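Local atomic coordinates of putative capsular polysaccharide biosynthesis protein (Streptococcus pneumoniae serotype 4, PDB entry 6EWJ), a protein that is probably a pyridoxal phosphate-dependent sugar aminotransferase, essential in the teichoic acid biosynthesis of the pneumococcus. Residues P104-I109 and P353-T358; A215-K218 and V222-D225; T323-A328 and E399-V404; L70-L75 and C94-H99. All blocks are in the same frame, centred on the assembly; numbering follows the deposited sequence.

Contact 1: residues P104-I109 and P353-T358; sequences PVMVDI and PLPLLT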
loop_
_atom_site.group_PDB
_atom_site.type_symbol
_atom_site.label_atom_id
_atom_site.label_comp_id
_atom_site.label_asym_id
_atom_site.label_seq_id
_atom_site.Cartn_x
_atom_site.Cartn_y
_atom_site.Cartn_z
ATOM N N PRO A 104 -8.008 -20.329 5.385
ATOM C CA PRO A 104 -6.891 -21.062 4.755
ATOM C C PRO A 104 -7.006 -22.562 4.998
ATOM O O PRO A 104 -7.461 -22.962 6.068
ATOM C CB PRO A 104 -5.661 -20.530 5.483
ATOM C CG PRO A 104 -6.132 -19.268 6.192
ATOM C CD PRO A 104 -7.567 -19.498 6.515
ATOM N N VAL A 105 -6.660 -23.362 3.986
ATOM C CA VAL A 105 -6.547 -24.792 4.093
ATOM C C VAL A 105 -5.137 -25.168 3.613
ATOM O O VAL A 105 -4.795 -24.961 2.457
ATOM C CB VAL A 105 -7.575 -25.518 3.200
ATOM C CG1 VAL A 105 -7.384 -27.012 3.285
ATOM C CG2 VAL A 105 -8.987 -25.164 3.597
ATOM N N MET A 106 -4.319 -25.704 4.509
ATOM C CA MET A 106 -2.933 -26.012 4.204
ATOM C C MET A 106 -2.825 -27.454 3.750
ATOM O O MET A 106 -3.588 -28.318 4.230
ATOM C CB MET A 106 -2.055 -25.771 5.442
ATOM C CG MET A 106 -2.057 -24.323 5.902
ATOM S SD MET A 106 -0.841 -24.043 7.208
ATOM C CE MET A 106 -1.458 -22.446 7.736
ATOM N N VAL A 107 -1.892 -27.688 2.833
ATOM C CA VAL A 107 -1.651 -29.030 2.287
ATOM C C VAL A 107 -0.164 -29.342 2.423
ATOM O O VAL A 107 0.670 -28.495 2.132
ATOM C CB VAL A 107 -2.089 -29.130 0.823
ATOM C CG1 VAL A 107 -1.794 -30.507 0.260
ATOM C CG2 VAL A 107 -3.578 -28.845 0.696
ATOM N N ASP A 108 0.142 -30.575 2.851
ATOM C CA ASP A 108 1.517 -30.990 3.046
ATOM C C ASP A 108 2.216 -31.137 1.707
ATOM O O ASP A 108 1.556 -31.232 0.651
ATOM C CB ASP A 108 1.626 -32.318 3.845
ATOM C CG ASP A 108 2.951 -32.464 4.561
ATOM O OD1 ASP A 108 3.770 -31.500 4.567
ATOM O OD2 ASP A 108 3.178 -33.525 5.170
ATOM N N ILE A 109 3.534 -31.167 1.746
ATOM C CA ILE A 109 4.318 -31.176 0.556
ATOM C C ILE A 109 4.840 -32.589 0.301
ATOM O O ILE A 109 4.512 -33.520 1.038
ATOM C CB ILE A 109 5.435 -30.110 0.621
ATOM C CG1 ILE A 109 6.451 -30.416 1.721
ATOM C CG2 ILE A 109 4.804 -28.727 0.819
ATOM C CD1 ILE A 109 7.774 -29.704 1.551
ATOM N N PRO A 353 7.654 -23.942 8.216
ATOM C CA PRO A 353 6.330 -24.207 7.713
ATOM C C PRO A 353 5.366 -23.293 8.486
ATOM O O PRO A 353 5.622 -22.975 9.652
ATOM C CB PRO A 353 6.082 -25.665 8.113
ATOM C CG PRO A 353 7.437 -26.242 8.232
ATOM C CD PRO A 353 8.279 -25.145 8.777
ATOM N N LEU A 354 4.284 -22.901 7.837
ATOM C CA LEU A 354 3.322 -21.959 8.431
ATOM C C LEU A 354 2.853 -22.377 9.837
ATOM O O LEU A 354 2.811 -21.535 10.688
ATOM C CB LEU A 354 2.145 -21.753 7.505
ATOM C CG LEU A 354 2.556 -21.136 6.142
ATOM C CD1 LEU A 354 1.288 -20.881 5.357
ATOM C CD2 LEU A 354 3.330 -19.822 6.222
ATOM N N PRO A 355 2.594 -23.698 10.068
ATOM C CA PRO A 355 2.147 -24.151 11.377
ATOM C C PRO A 355 3.139 -23.946 12.492
ATOM O O PRO A 355 2.723 -24.014 13.613
ATOM C CB PRO A 355 1.873 -25.636 11.164
ATOM C CG PRO A 355 1.564 -25.747 9.715
ATOM C CD PRO A 355 2.494 -24.793 9.078
ATOM N N LEU A 356 4.410 -23.621 12.184
ATOM C CA LEU A 356 5.365 -23.261 13.251
ATOM C C LEU A 356 5.171 -21.848 13.778
ATOM O O LEU A 356 5.606 -21.569 14.873
ATOM C CB LEU A 356 6.824 -23.425 12.822
ATOM C CG LEU A 356 7.432 -24.851 12.699
ATOM C CD1 LEU A 356 8.941 -24.768 12.476
ATOM C CD2 LEU A 356 7.153 -25.680 13.919
ATOM N N LEU A 357 4.511 -20.995 12.996
ATOM C CA LEU A 357 4.385 -19.562 13.274
ATOM C C LEU A 357 3.188 -19.339 14.205
ATOM O O LEU A 357 2.117 -19.926 14.016
ATOM C CB LEU A 357 4.230 -18.785 11.986
ATOM C CG LEU A 357 5.289 -19.005 10.887
ATOM C CD1 LEU A 357 4.826 -18.364 9.585
ATOM C CD2 LEU A 357 6.699 -18.552 11.290
ATOM N N THR A 358 3.398 -18.528 15.225
ATOM C CA THR A 358 2.339 -18.185 16.171
ATOM C C THR A 358 0.991 -17.822 15.565
ATOM O O THR A 358 -0.026 -18.331 16.003
ATOM C CB THR A 358 2.853 -17.055 17.105
ATOM O OG1 THR A 358 4.000 -17.549 17.825
ATOM C CG2 THR A 358 1.775 -16.497 18.066
#
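Strand 103-107 comes nearest the 3-10 turn of residues 354-356 where the CA atoms of Met106 and Leu354 lie 8.6 Å apart, and side chains alone bridge that distance. Met106 does the reaching. Its CG stands beside the backbone N, anti to the carbonyl carbon (chi1 -62°), and the chain runs extended from there, carrying sulfur and methyl out to the turn. The terminal CE settles against Leu354, 3.7 Å from its CB and 4.0 Å from its CD1, the two side chains meeting at a slant. The sulfur fills the neighbouring position: Met106 SD is 3.9 Å from Pro355 CG and equally near the ring's CD, as thioether and pyrrolidine pass in opposite directions. The turn that offers CB and ring side by side is closed by Leu356 N bonding to Pro353 O and Leu357 N to Leu354 O. Phe365 and Val85 also pack on Met106, so the thioether is enclosed in apolar surroundings. The contact joins an outermost strand, within this chain, of the large mixed sheet characteristic of the PLP-dependent aminotransferase fold to the segment just after Tyr351, a residue of the pyridoxal phosphate site.

Contact 2: residues A215-K218 and V222-D225; sequences ATWK and VIDD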
loop_
_atom_site.group_PDB
_atom_site.type_symbol
_atom_site.label_atom_id
_atom_site.label_comp_id
_atom_site.label_asym_id
_atom_site.label_seq_id
_atom_site.Cartn_x
_atom_site.Cartn_y
_atom_site.Cartn_z
ATOM N N ALA A 215 0.038 -7.983 -10.518
ATOM C CA ALA A 215 -0.956 -9.011 -10.837
ATOM C C ALA A 215 -1.147 -9.101 -12.341
ATOM O O ALA A 215 -1.273 -8.091 -13.049
ATOM C CB ALA A 215 -2.292 -8.672 -10.222
ATOM N N THR A 216 -1.223 -10.318 -12.822
ATOM C CA THR A 216 -1.622 -10.564 -14.175
ATOM C C THR A 216 -2.450 -11.855 -14.245
ATOM O O THR A 216 -2.661 -12.534 -13.227
ATOM C CB THR A 216 -0.391 -10.591 -15.119
ATOM O OG1 THR A 216 -0.811 -10.546 -16.496
ATOM C CG2 THR A 216 0.480 -11.842 -14.863
ATOM N N TRP A 217 -2.903 -12.178 -15.460
ATOM C CA TRP A 217 -3.754 -13.314 -15.698
ATOM C C TRP A 217 -3.505 -13.839 -17.096
ATOM O O TRP A 217 -3.221 -13.073 -18.015
ATOM C CB TRP A 217 -5.243 -12.978 -15.515
ATOM C CG TRP A 217 -5.741 -11.835 -16.353
ATOM C CD1 TRP A 217 -6.315 -11.909 -17.616
ATOM C CD2 TRP A 217 -5.734 -10.466 -15.989
ATOM N NE1 TRP A 217 -6.645 -10.636 -18.058
ATOM C CE2 TRP A 217 -6.301 -9.738 -17.064
ATOM C CE3 TRP A 217 -5.268 -9.765 -14.864
ATOM C CZ2 TRP A 217 -6.426 -8.361 -17.026
ATOM C CZ3 TRP A 217 -5.392 -8.364 -14.840
ATOM C CH2 TRP A 217 -5.962 -7.693 -15.910
ATOM N N LYS A 218 -3.642 -15.140 -17.268
ATOM C CA LYS A 218 -3.457 -15.686 -18.597
ATOM C C LYS A 218 -4.691 -15.401 -19.473
ATOM O O LYS A 218 -5.815 -15.291 -18.985
ATOM C CB LYS A 218 -3.064 -17.162 -18.533
ATOM C CG LYS A 218 -4.184 -18.155 -18.343
ATOM C CD LYS A 218 -3.563 -19.553 -18.290
ATOM C CE LYS A 218 -4.618 -20.632 -18.185
ATOM N NZ LYS A 218 -3.924 -21.922 -17.944
ATOM N N VAL A 222 -13.209 -16.121 -21.376
ATOM C CA VAL A 222 -14.236 -15.671 -20.437
ATOM C C VAL A 222 -13.835 -14.384 -19.720
ATOM O O VAL A 222 -14.638 -13.804 -19.011
ATOM C CB VAL A 222 -14.676 -16.763 -19.355
ATOM C CG1 VAL A 222 -14.825 -18.201 -19.881
ATOM C CG2 VAL A 222 -13.792 -16.780 -18.106
ATOM N N ILE A 223 -12.599 -13.920 -19.886
ATOM C CA ILE A 223 -12.189 -12.644 -19.321
ATOM C C ILE A 223 -12.047 -11.556 -20.410
ATOM O O ILE A 223 -11.239 -11.683 -21.329
ATOM C CB ILE A 223 -10.866 -12.770 -18.592
ATOM C CG1 ILE A 223 -11.055 -13.712 -17.384
ATOM C CG2 ILE A 223 -10.329 -11.419 -18.136
ATOM C CD1 ILE A 223 -9.760 -14.074 -16.703
ATOM N N ASP A 224 -12.796 -10.474 -20.229
ATOM C CA ASP A 224 -12.559 -9.211 -20.940
ATOM C C ASP A 224 -11.383 -8.535 -20.247
ATOM O O ASP A 224 -11.504 -8.095 -19.083
ATOM C CB ASP A 224 -13.827 -8.353 -20.887
ATOM C CG ASP A 224 -13.675 -7.004 -21.570
ATOM O OD1 ASP A 224 -12.577 -6.408 -21.582
ATOM O OD2 ASP A 224 -14.686 -6.554 -22.135
ATOM N N ASP A 225 -10.245 -8.462 -20.953
ATOM C CA ASP A 225 -8.982 -7.995 -20.324
ATOM C C ASP A 225 -9.019 -6.526 -19.870
ATOM O O ASP A 225 -8.461 -6.187 -18.823
ATOM C CB ASP A 225 -7.794 -8.203 -21.260
ATOM C CG ASP A 225 -7.573 -9.660 -21.603
ATOM O OD1 ASP A 225 -7.624 -10.503 -20.669
ATOM O OD2 ASP A 225 -7.350 -9.958 -22.792
#
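Strand 213-217 of the large mixed sheet faces the loop that runs into helix 225-236, Trp217 and the first helical residue, Asp225, being nearest, with their CA atoms 8.8 Å apart. This is a tight strand-loop-helix connection within the aminotransferase fold: only three residues separate the segments, and Asp224, at the N-cap, accepts from Glu227 N through its OD1. Trp217 swings its indole across the gap, with CG set between backbone N and carbonyl carbon. Ile223 approaches the pyrrole part of the ring obliquely, its CG2 branch lying 3.8 Å from Trp217 NE1 and its CD1 4.2 Å from Trp217 CD1. Farther along the indole, Trp217 CZ2 comes within 3.5 Å of the backbone O of Asp225. Met228 packs on both Trp217 and Ile223, while Pro56 and Lys57 also touch Asp225. The buried indole N-H is satisfied by the aspartate, whose carboxylate is turned 34° from the ring. Trp217 NE1 donates to Asp225 OD1 over 2.8 Å at 162°; the acceptor lies in the indole plane, and the N-H meets the anti side of the carboxylate oxygen, 29° out of the carboxylate plane.

Contact 3: residues T323-A328 and E399-V404; sequences TRVEGA and ETFKTV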
loop_
_atom_site.group_PDB
_atom_site.type_symbol
_atom_site.label_atom_id
_atom_site.label_comp_id
_atom_site.label_asym_id
_atom_site.label_seq_id
_atom_site.Cartn_x
_atom_site.Cartn_y
_atom_site.Cartn_z
ATOM N N THR A 323 19.081 -25.441 -0.480
ATOM C CA THR A 323 19.778 -26.707 -0.303
ATOM C C THR A 323 19.213 -27.407 0.879
ATOM O O THR A 323 18.658 -26.771 1.791
ATOM C CB THR A 323 21.319 -26.611 -0.144
ATOM O OG1 THR A 323 21.689 -26.261 1.213
ATOM C CG2 THR A 323 21.957 -25.613 -1.157
ATOM N N ARG A 324 19.313 -28.727 0.850
ATOM C CA ARG A 324 19.097 -29.546 2.013
ATOM C C ARG A 324 20.339 -30.416 2.285
ATOM O O ARG A 324 20.923 -30.951 1.345
ATOM C CB ARG A 324 17.840 -30.396 1.841
ATOM C CG ARG A 324 16.567 -29.586 1.687
ATOM C CD ARG A 324 15.375 -30.455 1.393
ATOM N NE ARG A 324 15.102 -31.355 2.501
ATOM C CZ ARG A 324 14.242 -32.373 2.466
ATOM N NH1 ARG A 324 13.587 -32.658 1.335
ATOM N NH2 ARG A 324 14.060 -33.131 3.540
ATOM N N VAL A 325 20.770 -30.494 3.549
ATOM C CA VAL A 325 21.983 -31.208 3.943
ATOM C C VAL A 325 21.572 -32.598 4.455
ATOM O O VAL A 325 20.890 -32.723 5.484
ATOM C CB VAL A 325 22.818 -30.464 5.010
ATOM C CG1 VAL A 325 24.194 -31.102 5.153
ATOM C CG2 VAL A 325 22.988 -28.995 4.623
ATOM N N GLU A 326 21.901 -33.633 3.693
ATOM C CA GLU A 326 21.475 -34.971 4.062
ATOM C C GLU A 326 21.941 -35.319 5.459
ATOM O O GLU A 326 23.098 -35.089 5.807
ATOM C CB GLU A 326 21.984 -36.036 3.111
ATOM C CG GLU A 326 21.576 -37.454 3.563
ATOM C CD GLU A 326 21.575 -38.472 2.460
ATOM O OE1 GLU A 326 21.443 -38.074 1.285
ATOM O OE2 GLU A 326 21.693 -39.679 2.777
ATOM N N GLY A 327 21.043 -35.920 6.232
ATOM C CA GLY A 327 21.407 -36.483 7.533
ATOM C C GLY A 327 21.495 -35.500 8.688
ATOM O O GLY A 327 21.819 -35.906 9.807
ATOM N N ALA A 328 21.202 -34.223 8.454
ATOM C CA ALA A 328 21.334 -33.179 9.474
ATOM C C ALA A 328 20.023 -32.995 10.250
ATOM O O ALA A 328 18.955 -32.846 9.661
ATOM C CB ALA A 328 21.763 -31.839 8.833
ATOM N N GLU A 399 33.318 -24.450 -0.926
ATOM C CA GLU A 399 34.300 -25.185 -0.184
ATOM C C GLU A 399 34.055 -25.034 1.361
ATOM O O GLU A 399 34.130 -26.031 2.082
ATOM C CB GLU A 399 35.715 -25.045 -0.785
ATOM C CG GLU A 399 36.387 -23.823 -0.321
ATOM C CD GLU A 399 37.101 -24.063 1.007
ATOM O OE1 GLU A 399 36.425 -24.414 2.003
ATOM O OE2 GLU A 399 38.350 -23.943 1.048
ATOM N N THR A 400 33.654 -23.837 1.831
ATOM C CA THR A 400 33.330 -23.599 3.269
ATOM C C THR A 400 32.095 -24.378 3.751
ATOM O O THR A 400 32.116 -24.985 4.814
ATOM C CB THR A 400 33.138 -22.101 3.587
ATOM O OG1 THR A 400 34.287 -21.349 3.184
ATOM C CG2 THR A 400 32.916 -21.888 5.084
ATOM N N PHE A 401 31.042 -24.402 2.944
ATOM C CA PHE A 401 29.823 -25.110 3.305
ATOM C C PHE A 401 30.093 -26.632 3.433
ATOM O O PHE A 401 29.626 -27.276 4.390
ATOM C CB PHE A 401 28.732 -24.790 2.263
ATOM C CG PHE A 401 27.345 -25.245 2.607
ATOM C CD1 PHE A 401 26.926 -25.503 3.924
ATOM C CD2 PHE A 401 26.420 -25.367 1.596
ATOM C CE1 PHE A 401 25.621 -25.892 4.189
ATOM C CE2 PHE A 401 25.120 -25.749 1.850
ATOM C CZ PHE A 401 24.716 -26.024 3.147
ATOM N N LYS A 402 30.880 -27.188 2.505
ATOM C CA LYS A 402 31.289 -28.599 2.630
ATOM C C LYS A 402 32.082 -28.872 3.908
ATOM O O LYS A 402 31.707 -29.741 4.683
ATOM C CB LYS A 402 32.136 -29.047 1.449
ATOM C CG LYS A 402 31.371 -29.179 0.150
ATOM C CD LYS A 402 32.346 -29.639 -0.917
ATOM C CE LYS A 402 32.167 -28.926 -2.214
ATOM N NZ LYS A 402 33.069 -29.493 -3.260
ATOM N N THR A 403 33.142 -28.091 4.133
ATOM C CA THR A 403 33.995 -28.232 5.322
ATOM C C THR A 403 33.208 -28.078 6.620
ATOM O O THR A 403 33.386 -28.861 7.566
ATOM C CB THR A 403 35.159 -27.213 5.306
ATOM O OG1 THR A 403 35.951 -27.424 4.144
ATOM C CG2 THR A 403 36.074 -27.339 6.556
ATOM N N VAL A 404 32.356 -27.060 6.662
ATOM C CA VAL A 404 31.558 -26.770 7.852
ATOM C C VAL A 404 30.568 -27.878 8.157
ATOM O O VAL A 404 30.440 -28.275 9.307
ATOM C CB VAL A 404 30.836 -25.401 7.734
ATOM C CG1 VAL A 404 29.654 -25.314 8.677
ATOM C CG2 VAL A 404 31.821 -24.271 8.027
#
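The ring of Phe401 meets the strand with its outer rim: Thr323 OG1 lies at the edge, in the ring plane, while a methyl of Val325 comes in obliquely. The hydroxyl oxygen of Thr323 sits 3.5 Å from Phe401 CE2 and 3.6 Å from Phe401 CZ, close to the ring's C-H border. Beside it, Val325 CG2 is 3.7 Å from Phe401 CZ and 4.1 Å from Phe401 CE1, so the far end of the ring abuts two alternate residues of one strand, just before the chain leaves that strand in a type II turn that starts at Val325. The phenylalanine is directed there by its first torsion, with CG anti to the backbone N (chi1 -170°), and it approaches Val325 from the opposite direction. Thr323 places OG1 between its backbone N and carbonyl carbon; the oxygen is hydrogen-bonded to Ile381 O, a tie to the adjacent strand that helps fix the hydroxyl at the ring edge. Phe401 thus pins helix 391-409 on the antiparallel sheet: Ile304, Ile381 and Leu383 of the two outer strands touch it too, Thr323 and Val325 belong to the central strand, and Ile336 and Leu340 of helix 330-342 add apolar cover.

Contact 4: residues L70-L75 and C94-H99; sequences LILRVL and CSVITH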
loop_
_atom_site.group_PDB
_atom_site.type_symbol
_atom_site.label_atom_id
_atom_site.label_comp_id
_atom_site.label_asym_id
_atom_site.label_seq_id
_atom_site.Cartn_x
_atom_site.Cartn_y
_atom_site.Cartn_z
ATOM N N LEU A 70 -5.501 -8.504 -4.000
ATOM C CA LEU A 70 -6.464 -7.951 -4.972
ATOM C C LEU A 70 -7.048 -9.008 -5.876
ATOM O O LEU A 70 -8.223 -8.949 -6.204
ATOM C CB LEU A 70 -5.898 -6.789 -5.773
ATOM C CG LEU A 70 -5.706 -5.475 -4.974
ATOM C CD1 LEU A 70 -5.479 -4.341 -5.957
ATOM C CD2 LEU A 70 -6.848 -5.141 -4.022
ATOM N N ILE A 71 -6.239 -9.987 -6.259
ATOM C CA ILE A 71 -6.753 -11.120 -7.032
ATOM C C ILE A 71 -7.918 -11.788 -6.268
ATOM O O ILE A 71 -9.001 -12.012 -6.816
ATOM C CB ILE A 71 -5.630 -12.142 -7.350
ATOM C CG1 ILE A 71 -4.620 -11.509 -8.321
ATOM C CG2 ILE A 71 -6.223 -13.422 -7.932
ATOM C CD1 ILE A 71 -3.325 -12.273 -8.488
ATOM N N LEU A 72 -7.668 -12.079 -4.984
ATOM C CA LEU A 72 -8.706 -12.631 -4.159
ATOM C C LEU A 72 -9.910 -11.735 -4.068
ATOM O O LEU A 72 -11.035 -12.222 -4.103
ATOM C CB LEU A 72 -8.183 -12.962 -2.760
ATOM C CG LEU A 72 -7.084 -14.003 -2.646
ATOM C CD1 LEU A 72 -6.824 -14.247 -1.159
ATOM C CD2 LEU A 72 -7.435 -15.294 -3.359
ATOM N N ARG A 73 -9.699 -10.418 -3.928
ATOM C CA ARG A 73 -10.842 -9.508 -3.847
ATOM C C ARG A 73 -11.596 -9.375 -5.184
ATOM O O ARG A 73 -12.818 -9.250 -5.195
ATOM C CB ARG A 73 -10.446 -8.140 -3.298
ATOM C CG ARG A 73 -9.965 -8.204 -1.867
ATOM C CD ARG A 73 -9.627 -6.841 -1.309
ATOM N NE ARG A 73 -9.210 -6.962 0.081
ATOM C CZ ARG A 73 -9.995 -7.136 1.133
ATOM N NH1 ARG A 73 -11.323 -7.168 1.046
ATOM N NH2 ARG A 73 -9.434 -7.256 2.335
ATOM N N VAL A 74 -10.885 -9.481 -6.304
ATOM C CA VAL A 74 -11.537 -9.436 -7.642
ATOM C C VAL A 74 -12.404 -10.712 -7.801
ATOM O O VAL A 74 -13.575 -10.653 -8.205
ATOM C CB VAL A 74 -10.504 -9.307 -8.759
ATOM C CG1 VAL A 74 -11.093 -9.681 -10.114
ATOM C CG2 VAL A 74 -9.906 -7.893 -8.763
ATOM N N LEU A 75 -11.847 -11.845 -7.383
ATOM C CA LEU A 75 -12.620 -13.095 -7.328
ATOM C C LEU A 75 -13.770 -13.134 -6.289
ATOM O O LEU A 75 -14.570 -14.077 -6.295
ATOM C CB LEU A 75 -11.664 -14.266 -7.094
ATOM C CG LEU A 75 -10.669 -14.530 -8.219
ATOM C CD1 LEU A 75 -9.695 -15.593 -7.789
ATOM C CD2 LEU A 75 -11.378 -14.915 -9.522
ATOM N N CYS A 94 -0.419 -16.758 2.593
ATOM C CA CYS A 94 -1.526 -17.173 3.421
ATOM C C CYS A 94 -2.266 -16.049 4.116
ATOM O O CYS A 94 -3.501 -16.106 4.270
ATOM C CB CYS A 94 -1.004 -18.168 4.452
ATOM S SG CYS A 94 -2.333 -19.106 5.278
ATOM N N SER A 95 -1.521 -15.051 4.581
ATOM C CA SER A 95 -2.102 -13.940 5.318
ATOM C C SER A 95 -3.198 -13.225 4.541
ATOM O O SER A 95 -4.198 -12.815 5.117
ATOM C CB SER A 95 -1.035 -12.912 5.676
ATOM O OG SER A 95 -0.441 -12.368 4.531
ATOM N N VAL A 96 -3.046 -13.139 3.237
ATOM C CA VAL A 96 -4.072 -12.477 2.413
ATOM C C VAL A 96 -5.418 -13.196 2.432
ATOM O O VAL A 96 -6.448 -12.576 2.221
ATOM C CB VAL A 96 -3.591 -12.265 0.942
ATOM C CG1 VAL A 96 -2.313 -11.403 0.878
ATOM C CG2 VAL A 96 -3.397 -13.556 0.219
ATOM N N ILE A 97 -5.393 -14.514 2.656
ATOM C CA ILE A 97 -6.603 -15.311 2.768
ATOM C C ILE A 97 -7.371 -14.830 3.971
ATOM O O ILE A 97 -8.601 -14.595 3.907
ATOM C CB ILE A 97 -6.293 -16.799 2.917
ATOM C CG1 ILE A 97 -5.476 -17.302 1.700
ATOM C CG2 ILE A 97 -7.587 -17.588 3.065
ATOM C CD1 ILE A 97 -4.808 -18.631 1.909
ATOM N N THR A 98 -6.650 -14.607 5.068
ATOM C CA THR A 98 -7.313 -14.149 6.296
ATOM C C THR A 98 -7.772 -12.704 6.111
ATOM O O THR A 98 -8.815 -12.312 6.662
ATOM C CB THR A 98 -6.439 -14.304 7.551
ATOM O OG1 THR A 98 -5.321 -13.423 7.481
ATOM C CG2 THR A 98 -5.931 -15.748 7.688
ATOM N N HIS A 99 -7.036 -11.914 5.334
ATOM C CA HIS A 99 -7.433 -10.533 5.083
ATOM C C HIS A 99 -8.799 -10.384 4.466
ATOM O O HIS A 99 -9.565 -9.484 4.858
ATOM C CB HIS A 99 -6.442 -9.790 4.216
ATOM C CG HIS A 99 -5.110 -9.591 4.860
ATOM N ND1 HIS A 99 -4.064 -8.976 4.210
ATOM C CD2 HIS A 99 -4.650 -9.922 6.094
ATOM C CE1 HIS A 99 -3.009 -8.951 4.998
ATOM N NE2 HIS A 99 -3.327 -9.561 6.138
HETATM O O HOH W 1 -12.311 -7.816 3.817
#
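Leu72 and Val96 meet at about a right angle, the leucine reaching across with one branch: its CD1 lies 3.8 Å from Val96 CG2 and equally far from Val96 O. The same methyl continues over the backbone of the next residue, 4.1 Å from Ile97 CA, whereas Ile97 starts off away from helix 64-74 and packs on Val83 and Val85 of the sheet, although its CG1 still lies 4.4 Å from Leu72 CD1. These are two helices of the aminotransferase fold running in broadly the same direction; the axes of their segments 70-74 and 94-99 approach to 9.9 Å and cross at -38°. Val96 also neighbours Thr65 of the pyridoxal phosphate site. Beside this apolar pair, Arg73, next in sequence to Leu72 and extended from CG to NE, brings NH2 to 3.4 Å from His99 O, while a water at the edge of the guanidinium accepts from Arg73 NH1 (3.0 Å) and weakly donates to His99 O. Glu69 links both side chains by a salt bridge to Arg73 NH2 and a hydrogen bond to His99 ND1. The other imidazole nitrogen, His99 NE2, bonds to Pro260 O of the second subunit, whose Tyr262 stacks on the imidazole.

Contacts 1 and 4 adjoin, their centres 17 Å apart: helix 92-99 leads into strand 103-107, Pro104 CB packs 3.6 Å from Cys94 SG, and Leu354 CD1 reaches Cys94 CB at 3.7 Å. Both touch the second subunit and approach the pyridoxal phosphate site, empty in this apo chain: Val96 lies about 4 Å from Thr65 and Leu354 about 7 Å from Tyr351, side chain to side chain. Contact 2 is joined to contact 4 by Ala215 CB and Ile71 CD1 at 4.1 Å and shares the large sheet with contact 1. Contact 3, on the smaller sheet, has its centre 26 Å from that of contact 1, their nearest atoms about 7 Å apart without touching.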